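Local coordinates for methylenetetrahydrofolate--tRNA-(uracil-5-)-methyltransferase TrmFO (Thermus thermophilus, PDB 3G5S), which catalyses the folate- and FAD-dependent methylation of uridine 54 in transfer RNA to 5-methyluridine, using methylenetetrahydrofolate as carbon donor and a reduced nicotinamide cofactor, at residues T19-L23 with N432-P436; A81-A85 with E98-G102; Y186-T192 with P256-L262; W283-K287 with I301-V306. One frame throughout, in Å; residues are numbered along the deposited sequence. Where two conformers were deposited one is given.

Contact 1: residues T19-L23 with N432-P436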
loop_
_atom_site.group_PDB
_atom_site.type_symbol
_atom_site.label_atom_id
_atom_site.label_comp_id
_atom_site.label_asym_id
_atom_site.label_seq_id
_atom_site.Cartn_x
_atom_site.Cartn_y
_atom_site.Cartn_z
ATOM N N THR A 19 -0.119 -20.302 3.269
ATOM C CA THR A 19 -1.373 -20.322 4.007
ATOM C C THR A 19 -2.270 -21.467 3.528
ATOM O O THR A 19 -2.838 -22.216 4.328
ATOM C CB THR A 19 -2.107 -18.974 3.873
ATOM O OG1 THR A 19 -1.210 -17.900 4.185
ATOM C CG2 THR A 19 -3.293 -18.910 4.816
ATOM N N LEU A 20 -2.386 -21.597 2.212
ATOM C CA LEU A 20 -3.130 -22.694 1.625
ATOM C C LEU A 20 -2.574 -24.044 2.085
ATOM O O LEU A 20 -3.323 -24.925 2.520
ATOM C CB LEU A 20 -3.079 -22.570 0.107
ATOM C CG LEU A 20 -4.023 -21.520 -0.481
ATOM C CD1 LEU A 20 -3.421 -20.846 -1.707
ATOM C CD2 LEU A 20 -5.355 -22.152 -0.825
ATOM N N LEU A 21 -1.258 -24.201 1.994
ATOM C CA LEU A 21 -0.617 -25.459 2.350
ATOM C C LEU A 21 -0.847 -25.814 3.818
ATOM O O LEU A 21 -1.108 -26.972 4.151
ATOM C CB LEU A 21 0.877 -25.407 2.026
ATOM C CG LEU A 21 1.216 -25.228 0.542
ATOM C CD1 LEU A 21 2.685 -24.882 0.355
ATOM C CD2 LEU A 21 0.845 -26.477 -0.255
ATOM N N ARG A 22 -0.752 -24.811 4.693
ATOM C CA ARG A 22 -0.958 -25.001 6.132
ATOM C C ARG A 22 -2.353 -25.516 6.436
ATOM O O ARG A 22 -2.558 -26.238 7.415
ATOM C CB ARG A 22 -0.744 -23.686 6.908
ATOM C CG ARG A 22 0.665 -23.131 6.855
ATOM C CD ARG A 22 0.913 -22.139 7.967
ATOM N NE ARG A 22 0.501 -20.759 7.701
ATOM C CZ ARG A 22 0.001 -19.955 8.642
ATOM N NH1 ARG A 22 -0.204 -20.427 9.859
ATOM N NH2 ARG A 22 -0.332 -18.705 8.368
ATOM N N LEU A 23 -3.313 -25.105 5.613
ATOM C CA LEU A 23 -4.698 -25.527 5.767
ATOM C C LEU A 23 -5.010 -26.806 4.985
ATOM O O LEU A 23 -6.166 -27.217 4.886
ATOM C CB LEU A 23 -5.648 -24.387 5.382
ATOM C CG LEU A 23 -5.614 -23.212 6.371
ATOM C CD1 LEU A 23 -6.315 -22.006 5.778
ATOM C CD2 LEU A 23 -6.224 -23.592 7.711
ATOM N N ASN A 432 -12.432 -20.932 11.973
ATOM C CA ASN A 432 -12.737 -22.353 11.886
ATOM C C ASN A 432 -12.892 -22.742 10.421
ATOM O O ASN A 432 -13.811 -22.266 9.748
ATOM C CB ASN A 432 -14.017 -22.667 12.656
ATOM C CG ASN A 432 -14.251 -24.152 12.814
ATOM O OD1 ASN A 432 -13.495 -24.970 12.289
ATOM N ND2 ASN A 432 -15.300 -24.510 13.541
ATOM N N PRO A 433 -11.995 -23.607 9.912
ATOM C CA PRO A 433 -10.921 -24.303 10.632
ATOM C C PRO A 433 -9.827 -23.348 11.097
ATOM O O PRO A 433 -9.607 -22.309 10.475
ATOM C CB PRO A 433 -10.349 -25.235 9.558
ATOM C CG PRO A 433 -10.608 -24.499 8.289
ATOM C CD PRO A 433 -11.999 -23.979 8.488
ATOM N N PRO A 434 -9.140 -23.699 12.189
ATOM C CA PRO A 434 -8.067 -22.855 12.713
ATOM C C PRO A 434 -6.789 -23.069 11.920
ATOM O O PRO A 434 -6.616 -24.108 11.282
ATOM C CB PRO A 434 -7.875 -23.401 14.130
ATOM C CG PRO A 434 -8.229 -24.852 13.985
ATOM C CD PRO A 434 -9.439 -24.823 13.096
ATOM N N LEU A 435 -5.903 -22.082 11.952
ATOM C CA LEU A 435 -4.554 -22.277 11.457
ATOM C C LEU A 435 -3.853 -23.189 12.453
ATOM O O LEU A 435 -3.781 -22.878 13.638
ATOM C CB LEU A 435 -3.836 -20.937 11.338
ATOM C CG LEU A 435 -4.453 -20.007 10.289
ATOM C CD1 LEU A 435 -4.161 -18.554 10.621
ATOM C CD2 LEU A 435 -3.977 -20.363 8.884
ATOM N N PRO A 436 -3.352 -24.337 11.980
ATOM C CA PRO A 436 -2.813 -25.361 12.881
ATOM C C PRO A 436 -1.503 -24.933 13.536
ATOM O O PRO A 436 -0.900 -23.950 13.110
ATOM C CB PRO A 436 -2.577 -26.558 11.951
ATOM C CG PRO A 436 -3.376 -26.263 10.712
ATOM C CD PRO A 436 -3.351 -24.779 10.578
HETATM O O HOH W 1 -0.350 -23.376 10.443
#

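Contact 2: residues A81-A85 with E98-G102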
loop_
_atom_site.group_PDB
_atom_site.type_symbol
_atom_site.label_atom_id
_atom_site.label_comp_id
_atom_site.label_asym_id
_atom_site.label_seq_id
_atom_site.Cartn_x
_atom_site.Cartn_y
_atom_site.Cartn_z
ATOM N N ALA A 81 10.960 -16.398 8.254
ATOM C CA ALA A 81 12.177 -16.196 7.495
ATOM C C ALA A 81 12.907 -14.952 7.970
ATOM O O ALA A 81 14.129 -14.953 8.084
ATOM C CB ALA A 81 11.853 -16.081 6.012
ATOM N N ALA A 82 12.161 -13.885 8.219
ATOM C CA ALA A 82 12.773 -12.641 8.660
ATOM C C ALA A 82 13.410 -12.782 10.040
ATOM O O ALA A 82 14.509 -12.289 10.285
ATOM C CB ALA A 82 11.751 -11.527 8.665
ATOM N N ASP A 83 12.709 -13.456 10.945
ATOM C CA ASP A 83 13.216 -13.654 12.298
ATOM C C ASP A 83 14.500 -14.483 12.293
ATOM O O ASP A 83 15.410 -14.238 13.087
ATOM C CB ASP A 83 12.141 -14.294 13.183
ATOM C CG ASP A 83 11.051 -13.310 13.588
ATOM O OD1 ASP A 83 11.331 -12.096 13.677
ATOM O OD2 ASP A 83 9.911 -13.743 13.841
ATOM N N LEU A 84 14.579 -15.451 11.383
ATOM C CA LEU A 84 15.759 -16.298 11.277
ATOM C C LEU A 84 16.909 -15.636 10.515
ATOM O O LEU A 84 18.072 -15.984 10.718
ATOM C CB LEU A 84 15.398 -17.644 10.643
ATOM C CG LEU A 84 14.462 -18.529 11.469
ATOM C CD1 LEU A 84 13.941 -19.705 10.647
ATOM C CD2 LEU A 84 15.145 -19.013 12.744
ATOM N N ALA A 85 16.580 -14.688 9.640
ATOM C CA ALA A 85 17.575 -14.029 8.798
ATOM C C ALA A 85 17.885 -12.620 9.291
ATOM O O ALA A 85 18.543 -11.843 8.605
ATOM C CB ALA A 85 17.091 -13.985 7.347
ATOM N N GLU A 98 19.519 -13.206 1.018
ATOM C CA GLU A 98 19.682 -14.566 0.519
ATOM C C GLU A 98 19.201 -15.616 1.522
ATOM O O GLU A 98 18.604 -16.615 1.136
ATOM C CB GLU A 98 21.140 -14.823 0.119
ATOM C CG GLU A 98 21.387 -16.168 -0.553
ATOM C CD GLU A 98 21.571 -17.304 0.439
ATOM O OE1 GLU A 98 22.138 -17.059 1.525
ATOM O OE2 GLU A 98 21.154 -18.442 0.128
ATOM N N GLU A 99 19.461 -15.399 2.808
ATOM C CA GLU A 99 18.976 -16.330 3.824
ATOM C C GLU A 99 17.453 -16.284 3.929
ATOM O O GLU A 99 16.797 -17.304 4.148
ATOM C CB GLU A 99 19.597 -16.017 5.184
ATOM C CG GLU A 99 21.049 -16.430 5.314
ATOM C CD GLU A 99 21.697 -15.894 6.578
ATOM O OE1 GLU A 99 20.961 -15.419 7.472
ATOM O OE2 GLU A 99 22.941 -15.948 6.678
ATOM N N PHE A 100 16.898 -15.088 3.765
ATOM C CA PHE A 100 15.460 -14.884 3.782
ATOM C C PHE A 100 14.782 -15.656 2.652
ATOM O O PHE A 100 13.912 -16.496 2.896
ATOM C CB PHE A 100 15.181 -13.378 3.687
ATOM C CG PHE A 100 13.729 -13.009 3.546
ATOM C CD1 PHE A 100 13.190 -12.752 2.295
ATOM C CD2 PHE A 100 12.917 -12.859 4.660
ATOM C CE1 PHE A 100 11.867 -12.391 2.153
ATOM C CE2 PHE A 100 11.598 -12.495 4.523
ATOM C CZ PHE A 100 11.069 -12.260 3.267
ATOM N N SER A 101 15.191 -15.391 1.415
ATOM C CA SER A 101 14.530 -16.031 0.282
ATOM C C SER A 101 14.865 -17.517 0.215
ATOM O O SER A 101 14.053 -18.319 -0.245
ATOM C CB SER A 101 14.891 -15.331 -1.024
ATOM O OG SER A 101 16.229 -15.616 -1.383
ATOM N N GLY A 102 16.056 -17.884 0.680
ATOM C CA GLY A 102 16.450 -19.280 0.696
ATOM C C GLY A 102 15.556 -20.120 1.588
ATOM O O GLY A 102 15.116 -21.203 1.204
HETATM O O HOH W 2 15.570 -17.164 6.975
HETATM O O HOH W 3 19.536 -17.391 8.544
#

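Contact 3: residues Y186-T192 with P256-L262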
loop_
_atom_site.group_PDB
_atom_site.type_symbol
_atom_site.label_atom_id
_atom_site.label_comp_id
_atom_site.label_asym_id
_atom_site.label_seq_id
_atom_site.Cartn_x
_atom_site.Cartn_y
_atom_site.Cartn_z
ATOM N N TYR A 186 -13.637 19.732 -1.040
ATOM C CA TYR A 186 -12.199 19.876 -0.856
ATOM C C TYR A 186 -11.892 20.841 0.278
ATOM O O TYR A 186 -12.646 21.780 0.536
ATOM C CB TYR A 186 -11.534 20.382 -2.141
ATOM C CG TYR A 186 -11.632 19.434 -3.312
ATOM C CD1 TYR A 186 -10.617 18.525 -3.577
ATOM C CD2 TYR A 186 -12.740 19.446 -4.149
ATOM C CE1 TYR A 186 -10.698 17.657 -4.646
ATOM C CE2 TYR A 186 -12.834 18.578 -5.220
ATOM C CZ TYR A 186 -11.810 17.685 -5.464
ATOM O OH TYR A 186 -11.896 16.817 -6.526
ATOM N N LEU A 187 -10.784 20.593 0.963
ATOM C CA LEU A 187 -10.223 21.569 1.882
ATOM C C LEU A 187 -9.213 22.401 1.110
ATOM O O LEU A 187 -8.373 21.865 0.393
ATOM C CB LEU A 187 -9.551 20.881 3.068
ATOM C CG LEU A 187 -10.424 20.637 4.297
ATOM C CD1 LEU A 187 -9.675 19.808 5.325
ATOM C CD2 LEU A 187 -10.862 21.969 4.894
ATOM N N ASN A 188 -9.306 23.715 1.248
ATOM C CA ASN A 188 -8.438 24.621 0.513
ATOM C C ASN A 188 -7.568 25.402 1.478
ATOM O O ASN A 188 -8.077 26.005 2.413
ATOM C CB ASN A 188 -9.283 25.579 -0.322
ATOM C CG ASN A 188 -10.182 24.851 -1.292
ATOM O OD1 ASN A 188 -9.736 24.423 -2.353
ATOM N ND2 ASN A 188 -11.449 24.685 -0.926
ATOM N N CYS A 189 -6.261 25.379 1.248
ATOM C CA CYS A 189 -5.299 26.099 2.071
ATOM C C CYS A 189 -4.779 27.284 1.269
ATOM O O CYS A 189 -3.879 27.119 0.443
ATOM C CB CYS A 189 -4.126 25.186 2.429
ATOM S SG CYS A 189 -4.577 23.657 3.275
ATOM N N PRO A 190 -5.357 28.479 1.483
ATOM C CA PRO A 190 -4.922 29.630 0.690
ATOM C C PRO A 190 -3.562 30.177 1.117
ATOM O O PRO A 190 -3.188 30.122 2.296
ATOM C CB PRO A 190 -6.023 30.662 0.935
ATOM C CG PRO A 190 -6.597 30.307 2.262
ATOM C CD PRO A 190 -6.479 28.809 2.382
HETATM N N MSE A 191 -2.861 30.743 0.142
HETATM C CA MSE A 191 -1.500 31.212 0.292
HETATM C C MSE A 191 -1.386 32.595 -0.326
HETATM O O MSE A 191 -2.029 32.874 -1.341
HETATM C CB MSE A 191 -0.583 30.271 -0.468
HETATM C CG MSE A 191 0.779 30.164 0.106
HETATM SE SE MSE A 191 1.624 28.651 -0.694
HETATM C CE MSE A 191 0.414 27.301 -0.168
ATOM N N THR A 192 -0.566 33.452 0.275
ATOM C CA THR A 192 -0.251 34.736 -0.332
ATOM C C THR A 192 0.846 34.533 -1.367
ATOM O O THR A 192 1.469 33.471 -1.441
ATOM C CB THR A 192 0.290 35.732 0.700
ATOM O OG1 THR A 192 1.506 35.212 1.250
ATOM C CG2 THR A 192 -0.724 35.971 1.812
ATOM N N PRO A 256 -8.228 33.570 -3.746
ATOM C CA PRO A 256 -6.894 33.535 -3.138
ATOM C C PRO A 256 -5.810 33.614 -4.209
ATOM O O PRO A 256 -6.074 33.370 -5.391
ATOM C CB PRO A 256 -6.860 32.181 -2.423
ATOM C CG PRO A 256 -7.912 31.369 -3.075
ATOM C CD PRO A 256 -8.953 32.297 -3.603
ATOM N N PHE A 257 -4.605 33.983 -3.806
ATOM C CA PHE A 257 -3.503 34.008 -4.756
ATOM C C PHE A 257 -3.196 32.594 -5.261
ATOM O O PHE A 257 -3.071 32.358 -6.460
ATOM C CB PHE A 257 -2.248 34.628 -4.148
ATOM C CG PHE A 257 -1.087 34.649 -5.092
ATOM C CD1 PHE A 257 -0.944 35.678 -6.012
ATOM C CD2 PHE A 257 -0.168 33.613 -5.102
ATOM C CE1 PHE A 257 0.116 35.688 -6.901
ATOM C CE2 PHE A 257 0.888 33.614 -5.988
ATOM C CZ PHE A 257 1.031 34.652 -6.892
ATOM N N ALA A 258 -3.074 31.655 -4.332
ATOM C CA ALA A 258 -2.822 30.259 -4.658
ATOM C C ALA A 258 -3.410 29.417 -3.538
ATOM O O ALA A 258 -3.672 29.928 -2.444
ATOM C CB ALA A 258 -1.337 30.015 -4.786
ATOM N N VAL A 259 -3.652 28.139 -3.818
ATOM C CA VAL A 259 -4.121 27.217 -2.798
ATOM C C VAL A 259 -3.426 25.881 -2.932
ATOM O O VAL A 259 -2.908 25.537 -3.988
ATOM C CB VAL A 259 -5.643 26.949 -2.887
ATOM C CG1 VAL A 259 -6.427 28.248 -2.826
ATOM C CG2 VAL A 259 -5.978 26.152 -4.137
ATOM N N VAL A 260 -3.391 25.146 -1.834
ATOM C CA VAL A 260 -3.200 23.707 -1.889
ATOM C C VAL A 260 -4.535 23.089 -1.494
ATOM O O VAL A 260 -5.122 23.449 -0.467
ATOM C CB VAL A 260 -2.085 23.241 -0.944
ATOM C CG1 VAL A 260 -2.036 21.721 -0.878
ATOM C CG2 VAL A 260 -0.746 23.813 -1.393
ATOM N N GLN A 261 -5.030 22.172 -2.321
ATOM C CA GLN A 261 -6.279 21.499 -2.022
ATOM C C GLN A 261 -6.014 20.141 -1.404
ATOM O O GLN A 261 -5.040 19.477 -1.761
ATOM C CB GLN A 261 -7.088 21.283 -3.293
ATOM C CG GLN A 261 -7.551 22.538 -3.959
ATOM C CD GLN A 261 -8.609 22.242 -4.978
ATOM O OE1 GLN A 261 -8.369 21.506 -5.939
ATOM N NE2 GLN A 261 -9.799 22.788 -4.770
ATOM N N LEU A 262 -6.896 19.724 -0.502
ATOM C CA LEU A 262 -6.843 18.382 0.056
ATOM C C LEU A 262 -8.165 17.684 -0.174
ATOM O O LEU A 262 -9.225 18.312 -0.137
ATOM C CB LEU A 262 -6.523 18.403 1.549
ATOM C CG LEU A 262 -5.098 18.859 1.879
ATOM C CD1 LEU A 262 -5.068 20.349 2.075
ATOM C CD2 LEU A 262 -4.585 18.145 3.115
HETATM O O HOH W 4 -4.191 34.867 -1.075
#

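Contact 4: residues W283-K287 with I301-V306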
loop_
_atom_site.group_PDB
_atom_site.type_symbol
_atom_site.label_atom_id
_atom_site.label_comp_id
_atom_site.label_asym_id
_atom_site.label_seq_id
_atom_site.Cartn_x
_atom_site.Cartn_y
_atom_site.Cartn_z
ATOM N N TRP A 283 11.455 11.638 1.501
ATOM C CA TRP A 283 10.376 11.826 2.456
ATOM C C TRP A 283 10.626 12.965 3.466
ATOM O O TRP A 283 9.723 13.750 3.727
ATOM C CB TRP A 283 10.009 10.483 3.096
ATOM C CG TRP A 283 9.440 9.518 2.065
ATOM C CD1 TRP A 283 9.364 9.714 0.711
ATOM C CD2 TRP A 283 8.902 8.214 2.307
ATOM N NE1 TRP A 283 8.793 8.624 0.102
ATOM C CE2 TRP A 283 8.502 7.689 1.057
ATOM C CE3 TRP A 283 8.710 7.445 3.455
ATOM C CZ2 TRP A 283 7.918 6.431 0.930
ATOM C CZ3 TRP A 283 8.131 6.194 3.321
ATOM C CH2 TRP A 283 7.745 5.701 2.070
ATOM N N PRO A 284 11.854 13.084 4.010
ATOM C CA PRO A 284 12.070 14.217 4.922
ATOM C C PRO A 284 11.885 15.566 4.227
ATOM O O PRO A 284 11.461 16.535 4.859
ATOM C CB PRO A 284 13.526 14.037 5.363
ATOM C CG PRO A 284 13.767 12.557 5.236
ATOM C CD PRO A 284 12.994 12.152 4.009
ATOM N N GLU A 285 12.195 15.630 2.938
ATOM C CA GLU A 285 11.973 16.859 2.181
ATOM C C GLU A 285 10.486 17.136 1.995
ATOM O O GLU A 285 10.048 18.279 2.090
ATOM C CB GLU A 285 12.675 16.810 0.827
ATOM C CG GLU A 285 14.190 16.741 0.930
ATOM C CD GLU A 285 14.813 18.035 1.441
ATOM O OE1 GLU A 285 14.616 18.394 2.624
ATOM O OE2 GLU A 285 15.510 18.693 0.649
ATOM N N GLN A 286 9.707 16.093 1.731
ATOM C CA GLN A 286 8.266 16.257 1.635
ATOM C C GLN A 286 7.706 16.829 2.929
ATOM O O GLN A 286 6.881 17.734 2.903
ATOM C CB GLN A 286 7.588 14.925 1.334
ATOM C CG GLN A 286 7.862 14.381 -0.056
ATOM C CD GLN A 286 7.038 13.145 -0.364
ATOM O OE1 GLN A 286 5.859 13.073 -0.026
ATOM N NE2 GLN A 286 7.659 12.169 -1.013
ATOM N N LYS A 287 8.136 16.290 4.061
ATOM C CA LYS A 287 7.643 16.793 5.335
ATOM C C LYS A 287 7.972 18.276 5.525
ATOM O O LYS A 287 7.117 19.071 5.916
ATOM C CB LYS A 287 8.198 15.968 6.495
ATOM C CG LYS A 287 7.708 16.429 7.851
ATOM C CD LYS A 287 8.240 15.538 8.956
ATOM C CE LYS A 287 7.738 15.991 10.315
ATOM N NZ LYS A 287 8.237 15.102 11.400
ATOM N N ILE A 301 2.118 13.368 8.375
ATOM C CA ILE A 301 2.054 12.699 7.088
ATOM C C ILE A 301 2.019 11.205 7.327
ATOM O O ILE A 301 2.950 10.650 7.908
ATOM C CB ILE A 301 3.261 13.062 6.206
ATOM C CG1 ILE A 301 3.243 14.557 5.880
ATOM C CG2 ILE A 301 3.267 12.227 4.934
ATOM C CD1 ILE A 301 4.605 15.200 5.890
ATOM N N VAL A 302 0.941 10.560 6.888
ATOM C CA VAL A 302 0.787 9.128 7.093
ATOM C C VAL A 302 1.167 8.299 5.867
ATOM O O VAL A 302 1.428 7.109 5.999
ATOM C CB VAL A 302 -0.633 8.761 7.577
ATOM C CG1 VAL A 302 -0.900 9.358 8.948
ATOM C CG2 VAL A 302 -1.684 9.214 6.579
ATOM N N ARG A 303 1.208 8.914 4.688
ATOM C CA ARG A 303 1.641 8.205 3.491
ATOM C C ARG A 303 2.355 9.213 2.607
ATOM O O ARG A 303 1.759 10.206 2.204
ATOM C CB ARG A 303 0.438 7.592 2.763
ATOM C CG ARG A 303 0.806 6.648 1.631
ATOM C CD ARG A 303 1.057 7.361 0.281
ATOM N NE ARG A 303 0.943 6.371 -0.782
ATOM C CZ ARG A 303 1.954 5.713 -1.348
ATOM N NH1 ARG A 303 3.216 5.993 -1.037
ATOM N NH2 ARG A 303 1.689 4.782 -2.262
ATOM N N TYR A 304 3.638 8.986 2.345
ATOM C CA TYR A 304 4.422 9.921 1.544
ATOM C C TYR A 304 4.192 9.729 0.045
ATOM O O TYR A 304 3.864 8.636 -0.413
ATOM C CB TYR A 304 5.905 9.793 1.884
ATOM C CG TYR A 304 6.263 10.464 3.188
ATOM C CD1 TYR A 304 6.552 11.821 3.221
ATOM C CD2 TYR A 304 6.291 9.759 4.388
ATOM C CE1 TYR A 304 6.868 12.459 4.391
ATOM C CE2 TYR A 304 6.611 10.395 5.577
ATOM C CZ TYR A 304 6.896 11.746 5.569
ATOM O OH TYR A 304 7.218 12.396 6.730
ATOM N N GLY A 305 4.362 10.797 -0.726
ATOM C CA GLY A 305 4.205 10.709 -2.168
ATOM C C GLY A 305 5.330 9.935 -2.824
ATOM O O GLY A 305 6.465 9.933 -2.330
ATOM N N VAL A 306 5.009 9.271 -3.929
ATOM C CA VAL A 306 5.987 8.517 -4.700
ATOM C C VAL A 306 5.609 8.531 -6.173
ATOM O O VAL A 306 4.444 8.729 -6.522
ATOM C CB VAL A 306 6.092 7.048 -4.247
ATOM C CG1 VAL A 306 6.575 6.963 -2.811
ATOM C CG2 VAL A 306 4.763 6.328 -4.445
HETATM O O HOH W 5 9.148 9.776 -3.089
#

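Contact 1: residues T19-L23 with N432-P436
Leu435 reaches between Arg22 and Leu23 with one methyl group, CD2, and these three residues bury most of the surface in the contact. On one side CD2 lies over a face of the Arg22 guanidinium, displaced toward its rim and 3.9 Å from NH1 of Arg22. On the other it meets Leu23, whose CD2 stands 4.1 Å from CD2 of Leu435. The arginine gets into this position by bending: CG leaves beside the backbone N (chi1 -64°), and a turn at chi3 of -85° carries the guanidinium back toward Thr19, whose CG2 makes only a distant approach to the same leucine methyl. Leu23 CD2 also sits 3.6 Å from the carbonyl O of Pro434. Farther along, the ring of Pro436 is set against the end of the helix, its CG 3.4 Å from the carbonyl O of Arg22.

The polar link is a water that accepts from Arg22 NH1 at 3.0 Å and donates to Pro436 O at 2.8 Å. Arg22 NH2 meanwhile bonds to the carbonyl O of Ala74, so the guanidinium is held from two directions while its face takes the methyl. Leu23 also packs on Leu355 and Ala358 of helix 343-361.

The segment 432-436, which includes a cis peptide before Pro433, is thus laid across the C-terminal end of helix 11-22, the helix that follows the first strand of the Rossmann-type FAD-binding fold. With methyl and ring contacts plus a single water bridge, and no direct polar bond between the two segments, the attachment depends chiefly on shape and apolar burial.

Contact 2: residues A81-A85 with E98-G102
Phe100 turns its ring toward the helix of Ala81 and Ala82 because its CG lies opposite the backbone N (chi1 174°). CD2 of the ring comes 3.7 Å from Ala81 CB, which approaches obliquely, and 3.8 Å from Ala82 N, which lies at the ring edge near its plane. Ala82 CB adds a looser contact with CE2 of Phe100.

Ala85 fits in at the other end, where its CB is 3.8 Å from Phe100 N and 3.9 Å from Glu99 CB. With only methyl groups at 81 and 85, the two backbones come close, the CA atoms of Ala81 and Phe100 being 5.1 Å apart. Glu99 keeps CG beside the backbone N (chi1 -74°), and its extended chain runs past Ala85 on the solvent side. There a water donates to Glu99 OE1 at 2.7 Å and also to Leu84 O; a second water donates to both Ala81 O and Glu99 O.

The side chain of Phe100 also comes within about 4 Å of that of Leu11, a predicted FAD-binding residue, so the contact probably backs the glycine-rich turn of the Rossmann-type fold. It brings the end of helix 77-84 against the start of helix 97-109, with strands 86-87 and 92-95 between them in the chain. Val95 packs on Phe100 and, together with Leu93, on Ala82, while Tyr103 and Ile104 of helix 97-109 carry the packing onward from Ala81.

Contact 3: residues Y186-T192 with P256-L262
Asn188 and Gln261 both send CG out beside the backbone N (chi1 -58° and -65°), and the glutamine then runs on extended, so the two side chains lie alongside each other and point the same way. Gln261 NE2 gives a hydrogen to Asn188 OD1 at 2.9 Å; the bond is nearly straight, 165° at the hydrogen, and lies in the carbonyl plane, although the two amides are moderately twisted against each other. Asn188 ND2 turns to the carbonyls of Phe175 and Ala177, so this amide links three strands. Were Gln261 shortened to an alanine, Asn188 OD1 would probably lose its donor and this face its side-chain link between the two strands, although ND2 would still hold the amide.

Pro190 and Val259 share that face. The other face is apolar: Cys189 SG touches Leu262 CD1 at 3.6 Å. There Met191, a selenomethionine bent at its third torsion, brings its CE, in one of two conformers, to 3.9 Å from Val260 CG2. Backbone bonds join the hydrogen-bonded pairs Leu187-Leu262, Cys189-Val260 and Met191-Ala258; the last is uneven, with Met191 N to Ala258 O at 2.8 Å but the return bond weak. Beyond it a water bridges Met191 O and Phe257 N.

This is regular antiparallel pairing of two neighbouring strands, 187-191 and 258-264, inside a six-stranded antiparallel sheet distinct from the parallel Rossmann-type sheet.

Contact 4: residues W283-K287 with I301-V306
Trp283 and Tyr304 form the tight part of this contact, each laying its CB over the other's ring. Tyr304 CB stands 3.3 Å from the centroid of the indole five-membered ring, and Trp283 CB 3.7 Å from the centroid of the phenol ring. The planes are nearly parallel, 12° apart, but offset so far that the CB atoms, rather than the ring centres, face the π systems. Ile301 CG2 covers the opposite face of the tyrosine. With an alanine here instead of Trp283 the indole is gone, which would probably leave Tyr304 CB without its cover and open a gap beside Val306 CG1.

Beside the rings Gln286, extended beyond CG, grips Gly305 twice: Gly305 N gives its hydrogen to a lone pair of OE1 at 2.8 Å, and NE2 of Gln286 donates to Gly305 O at 2.9 Å.

The outer side is looser. Lys287 touches mainly through CA and CB, CA lying 3.5 Å from Ile301 CD1, before its extended chain leads away; at the indole edge a water donates to Gly305 O and is weakly bonded by Trp283 NE1.

Helix 283-290 is thus fastened beside strand 301-303, an outermost strand that pairs, through a classic bulge, with strand 163-165.

How the contacts relate
Contact 1 closes the longest loop, 19-23 to 432-436, and the other three are nested within it, following one another in series. Contacts 1 and 2 belong to the FAD-binding end, their centres 22 Å apart: the side chain of Phe100 in contact 2 comes about 8 Å from the bound FAD, whereas that of Thr19 in contact 1 is about 13 Å away. Contacts 3 and 4 reach the same antiparallel sheet, with centres 19 Å apart and nearest atoms about 9 Å apart. Contact 4 comes near both ligands, the side chain of Trp283 about 8 Å from FAD and residue Gly305 about 8 Å from glutathione. Contact 3 is the far end, its centre 51 Å from that of contact 1.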